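Alcohol dehydrogenase (Thermus sp., PDB 4CPD) probably catalyses the NAD-dependent oxidation of alcohols and the reverse reduction, as a zinc-containing member of the medium-chain dehydrogenase/reductase family. Local coordinates at residues 204-209 with 216-221; 227-232 with 253-258. All coordinates share one frame; numbering follows the deposited sequence.

Contact 1 (204-209 with 216-221). With NAD (nicotinamide-adenine-dinucleotide), chain G.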
loop_
_atom_site.group_PDB
_atom_site.type_symbol
_atom_site.label_atom_id
_atom_site.label_comp_id
_atom_site.label_asym_id
_atom_site.label_seq_id
_atom_site.Cartn_x
_atom_site.Cartn_y
_atom_site.Cartn_z
ATOM N N GLU A 204 -20.343 23.731 -8.857
ATOM C CA GLU A 204 -21.450 22.803 -9.133
ATOM C C GLU A 204 -21.176 21.409 -8.513
ATOM O O GLU A 204 -22.039 20.842 -7.863
ATOM C CB GLU A 204 -21.733 22.720 -10.650
ATOM N N ARG A 205 -19.956 20.898 -8.683
ATOM C CA ARG A 205 -19.563 19.556 -8.200
ATOM C C ARG A 205 -19.394 19.564 -6.670
ATOM O O ARG A 205 -19.897 18.670 -5.985
ATOM C CB ARG A 205 -18.316 19.033 -8.959
ATOM C CG ARG A 205 -18.534 19.059 -10.477
ATOM C CD ARG A 205 -17.594 18.204 -11.327
ATOM N NE ARG A 205 -18.227 17.767 -12.594
ATOM C CZ ARG A 205 -17.656 16.975 -13.510
ATOM N NH1 ARG A 205 -16.422 16.530 -13.319
ATOM N NH2 ARG A 205 -18.310 16.623 -14.616
ATOM N N LEU A 206 -18.744 20.592 -6.131
ATOM C CA LEU A 206 -18.656 20.746 -4.678
ATOM C C LEU A 206 -20.036 20.854 -3.996
ATOM O O LEU A 206 -20.243 20.348 -2.897
ATOM C CB LEU A 206 -17.781 21.952 -4.321
ATOM C CG LEU A 206 -16.313 21.828 -4.727
ATOM C CD1 LEU A 206 -15.605 23.169 -4.704
ATOM C CD2 LEU A 206 -15.568 20.850 -3.825
ATOM N N GLU A 207 -20.977 21.533 -4.628
ATOM C CA GLU A 207 -22.344 21.614 -4.107
ATOM C C GLU A 207 -22.943 20.225 -4.020
ATOM O O GLU A 207 -23.596 19.867 -3.055
ATOM C CB GLU A 207 -23.225 22.509 -5.007
ATOM C CG GLU A 207 -23.164 23.999 -4.674
ATOM N N ARG A 208 -22.708 19.444 -5.056
ATOM C CA ARG A 208 -23.171 18.070 -5.106
ATOM C C ARG A 208 -22.504 17.234 -4.009
ATOM O O ARG A 208 -23.150 16.426 -3.330
ATOM C CB ARG A 208 -22.867 17.475 -6.485
ATOM C CG ARG A 208 -23.966 16.582 -7.017
ATOM C CD ARG A 208 -25.119 17.400 -7.604
ATOM N NE ARG A 208 -25.990 16.555 -8.411
ATOM C CZ ARG A 208 -26.716 15.546 -7.932
ATOM N NH1 ARG A 208 -26.694 15.242 -6.636
ATOM N NH2 ARG A 208 -27.466 14.831 -8.757
ATOM N N ALA A 209 -21.201 17.426 -3.853
ATOM C CA ALA A 209 -20.464 16.724 -2.827
ATOM C C ALA A 209 -21.053 17.033 -1.462
ATOM O O ALA A 209 -21.254 16.142 -0.622
ATOM C CB ALA A 209 -18.994 17.114 -2.873
ATOM N N PRO A 216 -17.128 20.475 1.645
ATOM C CA PRO A 216 -16.502 20.831 0.381
ATOM C C PRO A 216 -15.363 21.777 0.622
ATOM O O PRO A 216 -15.407 22.555 1.578
ATOM C CB PRO A 216 -17.618 21.541 -0.365
ATOM C CG PRO A 216 -18.373 22.222 0.723
ATOM C CD PRO A 216 -18.303 21.318 1.916
ATOM N N ILE A 217 -14.353 21.688 -0.239
ATOM C CA ILE A 217 -13.128 22.481 -0.139
ATOM C C ILE A 217 -12.674 22.840 -1.553
ATOM O O ILE A 217 -12.320 21.952 -2.343
ATOM C CB ILE A 217 -11.996 21.692 0.550
ATOM C CG1 ILE A 217 -12.389 21.330 1.991
ATOM C CG2 ILE A 217 -10.702 22.489 0.525
ATOM C CD1 ILE A 217 -11.362 20.499 2.748
ATOM N N ASN A 218 -12.689 24.130 -1.879
ATOM C CA ASN A 218 -12.241 24.575 -3.199
ATOM C C ASN A 218 -10.725 24.800 -3.220
ATOM O O ASN A 218 -10.214 25.696 -2.541
ATOM C CB ASN A 218 -12.985 25.844 -3.627
ATOM C CG ASN A 218 -12.973 26.043 -5.134
ATOM O OD1 ASN A 218 -11.924 25.935 -5.769
ATOM N ND2 ASN A 218 -14.141 26.325 -5.718
ATOM N N ALA A 219 -10.015 23.982 -3.997
ATOM C CA ALA A 219 -8.544 24.028 -4.035
ATOM C C ALA A 219 -7.980 25.257 -4.750
ATOM O O ALA A 219 -6.805 25.588 -4.559
ATOM C CB ALA A 219 -7.993 22.766 -4.672
ATOM N N GLU A 220 -8.812 25.907 -5.573
ATOM C CA GLU A 220 -8.454 27.180 -6.216
ATOM C C GLU A 220 -8.439 28.302 -5.176
ATOM O O GLU A 220 -7.562 29.173 -5.202
ATOM C CB GLU A 220 -9.452 27.545 -7.329
ATOM C CG GLU A 220 -8.817 27.996 -8.634
ATOM C CD GLU A 220 -8.959 26.934 -9.712
ATOM O OE1 GLU A 220 -10.048 26.873 -10.319
ATOM O OE2 GLU A 220 -8.001 26.156 -9.945
ATOM N N GLN A 221 -9.400 28.247 -4.253
ATOM C CA GLN A 221 -9.681 29.342 -3.318
ATOM C C GLN A 221 -9.047 29.216 -1.925
ATOM O O GLN A 221 -9.134 30.142 -1.118
ATOM C CB GLN A 221 -11.188 29.475 -3.130
ATOM C CG GLN A 221 -11.986 29.584 -4.421
ATOM C CD GLN A 221 -13.480 29.811 -4.198
ATOM O OE1 GLN A 221 -14.140 30.431 -5.038
ATOM N NE2 GLN A 221 -14.026 29.302 -3.077
HETATM P PA NAD G . -14.036 13.520 -14.583
HETATM O O1A NAD G . -15.479 13.668 -15.073
HETATM O O2A NAD G . -12.900 14.096 -15.423
HETATM O O5B NAD G . -13.829 14.041 -13.065
HETATM C C5B NAD G . -12.606 14.655 -12.660
HETATM C C4B NAD G . -12.878 15.679 -11.562
HETATM O O4B NAD G . -11.646 16.065 -10.938
HETATM C C3B NAD G . -13.529 16.945 -12.131
HETATM O O3B NAD G . -14.614 17.431 -11.324
HETATM C C2B NAD G . -12.419 17.956 -12.114
HETATM O O2B NAD G . -12.912 19.290 -11.965
HETATM C C1B NAD G . -11.617 17.490 -10.915
HETATM N N9A NAD G . -10.245 17.990 -11.005
HETATM C C8A NAD G . -9.491 17.996 -12.123
HETATM N N7A NAD G . -8.284 18.542 -11.838
HETATM C C5A NAD G . -8.267 18.880 -10.528
HETATM C C6A NAD G . -7.301 19.482 -9.588
HETATM N N6A NAD G . -6.087 19.826 -10.047
HETATM N N1A NAD G . -7.659 19.677 -8.291
HETATM C C2A NAD G . -8.879 19.326 -7.841
HETATM N N3A NAD G . -9.812 18.770 -8.650
HETATM C C4A NAD G . -9.571 18.522 -9.974
HETATM O O3 NAD G . -13.684 11.946 -14.409
HETATM P PN NAD G . -14.486 10.803 -13.585
HETATM O O1N NAD G . -15.502 10.261 -14.570
HETATM O O2N NAD G . -14.839 11.269 -12.168
HETATM O O5D NAD G . -13.300 9.726 -13.366
HETATM C C5D NAD G . -12.374 9.981 -12.291
HETATM C C4D NAD G . -10.936 9.533 -12.544
HETATM O O4D NAD G . -10.836 8.143 -12.206
HETATM C C3D NAD G . -10.475 9.669 -13.996
HETATM O O3D NAD G . -9.067 9.962 -13.999
HETATM C C2D NAD G . -10.797 8.300 -14.601
HETATM O O2D NAD G . -10.059 7.947 -15.799
HETATM C C1D NAD G . -10.483 7.407 -13.398
HETATM N N1N NAD G . -11.132 6.086 -13.438
HETATM C C2N NAD G . -10.352 5.079 -13.035
HETATM C C3N NAD G . -10.802 3.767 -13.008
HETATM C C7N NAD G . -9.821 2.741 -12.516
HETATM O O7N NAD G . -9.882 1.578 -12.880
HETATM N N7N NAD G . -8.887 3.154 -11.637
HETATM C C4N NAD G . -12.120 3.489 -13.408
HETATM C C5N NAD G . -12.931 4.550 -13.828
HETATM C C6N NAD G . -12.412 5.856 -13.837
#

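Contact 2 (227-232 with 253-258)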
loop_
_atom_site.group_PDB
_atom_site.type_symbol
_atom_site.label_atom_id
_atom_site.label_comp_id
_atom_site.label_asym_id
_atom_site.label_seq_id
_atom_site.Cartn_x
_atom_site.Cartn_y
_atom_site.Cartn_z
ATOM N N ARG A 227 -6.613 23.179 5.565
ATOM C CA ARG A 227 -8.023 23.057 5.855
ATOM C C ARG A 227 -8.403 21.630 6.293
ATOM O O ARG A 227 -9.072 21.418 7.317
ATOM C CB ARG A 227 -8.741 23.476 4.572
ATOM C CG ARG A 227 -10.247 23.483 4.607
ATOM C CD ARG A 227 -10.878 24.415 5.639
ATOM N NE ARG A 227 -12.273 24.582 5.210
ATOM C CZ ARG A 227 -13.351 24.100 5.832
ATOM N NH1 ARG A 227 -13.258 23.479 7.005
ATOM N NH2 ARG A 227 -14.550 24.284 5.284
ATOM N N VAL A 228 -7.973 20.652 5.509
ATOM C CA VAL A 228 -8.197 19.254 5.832
ATOM C C VAL A 228 -7.601 18.923 7.205
ATOM O O VAL A 228 -8.162 18.162 8.000
ATOM C CB VAL A 228 -7.589 18.324 4.736
ATOM C CG1 VAL A 228 -7.489 16.883 5.213
ATOM C CG2 VAL A 228 -8.419 18.367 3.452
ATOM N N ARG A 229 -6.446 19.483 7.491
ATOM C CA ARG A 229 -5.793 19.155 8.743
ATOM C C ARG A 229 -6.571 19.693 9.937
ATOM O O ARG A 229 -6.797 18.959 10.908
ATOM C CB ARG A 229 -4.343 19.630 8.744
ATOM C CG ARG A 229 -3.427 18.678 7.989
ATOM C CD ARG A 229 -1.961 18.996 8.179
ATOM N NE ARG A 229 -1.133 18.238 7.237
ATOM C CZ ARG A 229 0.080 18.606 6.809
ATOM N NH1 ARG A 229 0.648 19.737 7.233
ATOM N NH2 ARG A 229 0.737 17.839 5.941
ATOM N N SER A 230 -7.013 20.952 9.846
ATOM C CA SER A 230 -7.814 21.565 10.919
ATOM C C SER A 230 -9.135 20.807 11.156
ATOM O O SER A 230 -9.600 20.678 12.299
ATOM C CB SER A 230 -8.073 23.053 10.647
ATOM O OG SER A 230 -8.231 23.323 9.264
ATOM N N GLU A 231 -9.712 20.267 10.088
ATOM C CA GLU A 231 -10.925 19.474 10.226
ATOM C C GLU A 231 -10.704 18.099 10.877
ATOM O O GLU A 231 -11.676 17.441 11.289
ATOM C CB GLU A 231 -11.566 19.298 8.858
ATOM C CG GLU A 231 -12.163 20.573 8.285
ATOM C CD GLU A 231 -13.441 21.027 9.011
ATOM O OE1 GLU A 231 -14.090 20.233 9.726
ATOM O OE2 GLU A 231 -13.815 22.205 8.856
ATOM N N THR A 232 -9.446 17.666 10.973
ATOM C CA THR A 232 -9.131 16.302 11.413
ATOM C C THR A 232 -8.136 16.287 12.568
ATOM O O THR A 232 -7.145 15.545 12.536
ATOM C CB THR A 232 -8.552 15.505 10.230
ATOM O OG1 THR A 232 -7.503 16.278 9.610
ATOM C CG2 THR A 232 -9.626 15.242 9.190
ATOM N N ALA A 253 -2.352 14.245 -1.875
ATOM C CA ALA A 253 -2.888 13.155 -1.087
ATOM C C ALA A 253 -1.905 12.715 -0.018
ATOM O O ALA A 253 -2.303 12.482 1.145
ATOM C CB ALA A 253 -3.272 11.979 -1.978
ATOM N N LEU A 254 -0.635 12.618 -0.414
ATOM C CA LEU A 254 0.431 12.151 0.479
ATOM C C LEU A 254 0.818 13.159 1.569
ATOM O O LEU A 254 1.190 12.781 2.676
ATOM C CB LEU A 254 1.649 11.722 -0.334
ATOM C CG LEU A 254 1.384 10.416 -1.091
ATOM C CD1 LEU A 254 2.401 10.213 -2.182
ATOM C CD2 LEU A 254 1.386 9.197 -0.175
ATOM N N GLU A 255 0.709 14.440 1.263
ATOM C CA GLU A 255 0.916 15.459 2.266
ATOM C C GLU A 255 -0.271 15.495 3.244
ATOM O O GLU A 255 -0.119 15.556 4.463
ATOM C CB GLU A 255 1.071 16.802 1.572
ATOM C CG GLU A 255 1.746 17.844 2.451
ATOM C CD GLU A 255 1.984 19.163 1.734
ATOM O OE1 GLU A 255 1.697 19.265 0.516
ATOM O OE2 GLU A 255 2.482 20.095 2.402
ATOM N N MET A 256 -1.463 15.463 2.678
ATOM C CA MET A 256 -2.699 15.600 3.422
ATOM C C MET A 256 -2.934 14.477 4.467
ATOM O O MET A 256 -3.321 14.745 5.609
ATOM C CB MET A 256 -3.794 15.619 2.365
ATOM C CG MET A 256 -5.224 15.784 2.815
ATOM S SD MET A 256 -6.265 15.775 1.333
ATOM C CE MET A 256 -5.695 17.211 0.437
ATOM N N VAL A 257 -2.699 13.225 4.069
ATOM C CA VAL A 257 -3.077 12.070 4.884
ATOM C C VAL A 257 -2.312 12.128 6.192
ATOM O O VAL A 257 -1.178 12.584 6.211
ATOM C CB VAL A 257 -2.797 10.728 4.144
ATOM C CG1 VAL A 257 -1.303 10.491 3.986
ATOM C CG2 VAL A 257 -3.453 9.543 4.850
ATOM N N ARG A 258 -2.931 11.671 7.284
ATOM C CA ARG A 258 -2.231 11.590 8.563
ATOM C C ARG A 258 -1.085 10.590 8.533
ATOM O O ARG A 258 -1.100 9.644 7.764
ATOM C CB ARG A 258 -3.177 11.218 9.713
ATOM C CG ARG A 258 -3.642 9.769 9.797
ATOM C CD ARG A 258 -4.307 9.515 11.143
ATOM N NE ARG A 258 -4.961 8.199 11.273
ATOM C CZ ARG A 258 -4.343 7.043 11.541
ATOM N NH1 ARG A 258 -3.020 6.965 11.689
ATOM N NH2 ARG A 258 -5.057 5.945 11.662
#

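Contact 1 (204-209 with 216-221)
Leu206 carries the apolar contact between helix 204-209 and strand 216-218, which run nearly antiparallel (160°) with their axes 8.2 Å apart. Its CB faces the ring of Pro216, CB to CB at 4.0 Å. With CG anti to the carbonyl carbon (chi1 -65°), the two methyl groups reach farther along the strand: CD2 lies against the backbone of Ile217, 3.7 Å from its O, and CD1 comes to 3.6 Å from ND2 of Asn218, whose side chain crosses that of Leu206 at about a right angle. Leu206 also packs on Asp200 of the adjoining strand.

The polar interactions serve other partners. Asn218 turns its amide oxygen toward the chain that follows, and OD1 accepts from Glu220 N at 3.1 Å, in the carbonyl plane and on a lone pair; this Asx turn leads the chain out of the strand.

Arg205 reaches the cofactor with a chain extended from CG to NE. Its NH1 donates to the ribose oxygen O3B of NAD at 2.8 Å, a fairly straight bond (163°) with the acceptor in the guanidinium plane, and makes a second, weak bond to the phosphate oxygen O1A. NH2 is bonded weakly to Ala338 O. Packing of helix on strand, beside an arginine directed at the adenosine ribose, belongs to the second beta-alpha-beta unit of a Rossmann fold.

Contact 2 (227-232 with 253-258)
Arg229 NH2 donates to the backbone oxygen of Glu255 at 2.9 Å, the one hydrogen bond joining the two helix ends. The N-H points fairly directly at the oxygen (160°), which lies at the edge of the guanidinium and in its plane, whereas the donor stands above the carbonyl plane rather than on a lone pair. CG of Arg229 is anti to the carbonyl carbon (chi1 -80°), and the chain then runs extended from CG to NE, carrying the guanidinium across to the neighbouring helix. The same oxygen also accepts from Lys284 NZ, so two cationic side chains share it.

The carboxylate of Glu255 adds a looser attraction: OE2 is 4.5 Å from Arg229 NH2 but well out of the guanidinium plane, so only the charges interact. The aliphatic part of Glu255 is nearer, its CG 3.6 Å from Arg229 NH2. Replacing Arg229 by an alanine would probably cost the Glu255 carbonyl one of its donors and leave the Glu255 carboxylate without this nearby positive charge.

Beneath this polar bridge, Val228 and Met256 cross at about a right angle. CG1 of Val228 touches CG of Met256 at 3.5 Å, while CG2 faces SD at 4.0 Å. Val228 also rests on strand 195-200 and Met256 on strand 171-175, extending the apolar layer onto the central sheet. The chemistry thus combines a buried apolar layer with an arginine at its margin that donates to the C-terminal end of helix 247-256, where its positive charge would probably be favoured by the helix dipole.

Overall arrangement
Contacts 1 and 2 follow one another along the chain, with centres about 16 Å apart, and both belong to the nucleotide-binding domain. Strand 215-218, an outermost strand of its parallel sheet within this chain, leads into helix 224-231, and Ile217 joins the two contacts: its CD1 packs at 3.7 Å on both Arg227 CG and Val228 CG2. Their relation to the cofactor differs. Contact 1 supplies a direct NAD ligand, Arg205. Contact 2 lies farther back, the Met256 side chain being about 9 Å from NAD and about 10 Å from the side chain of Val244, another NAD-binding residue.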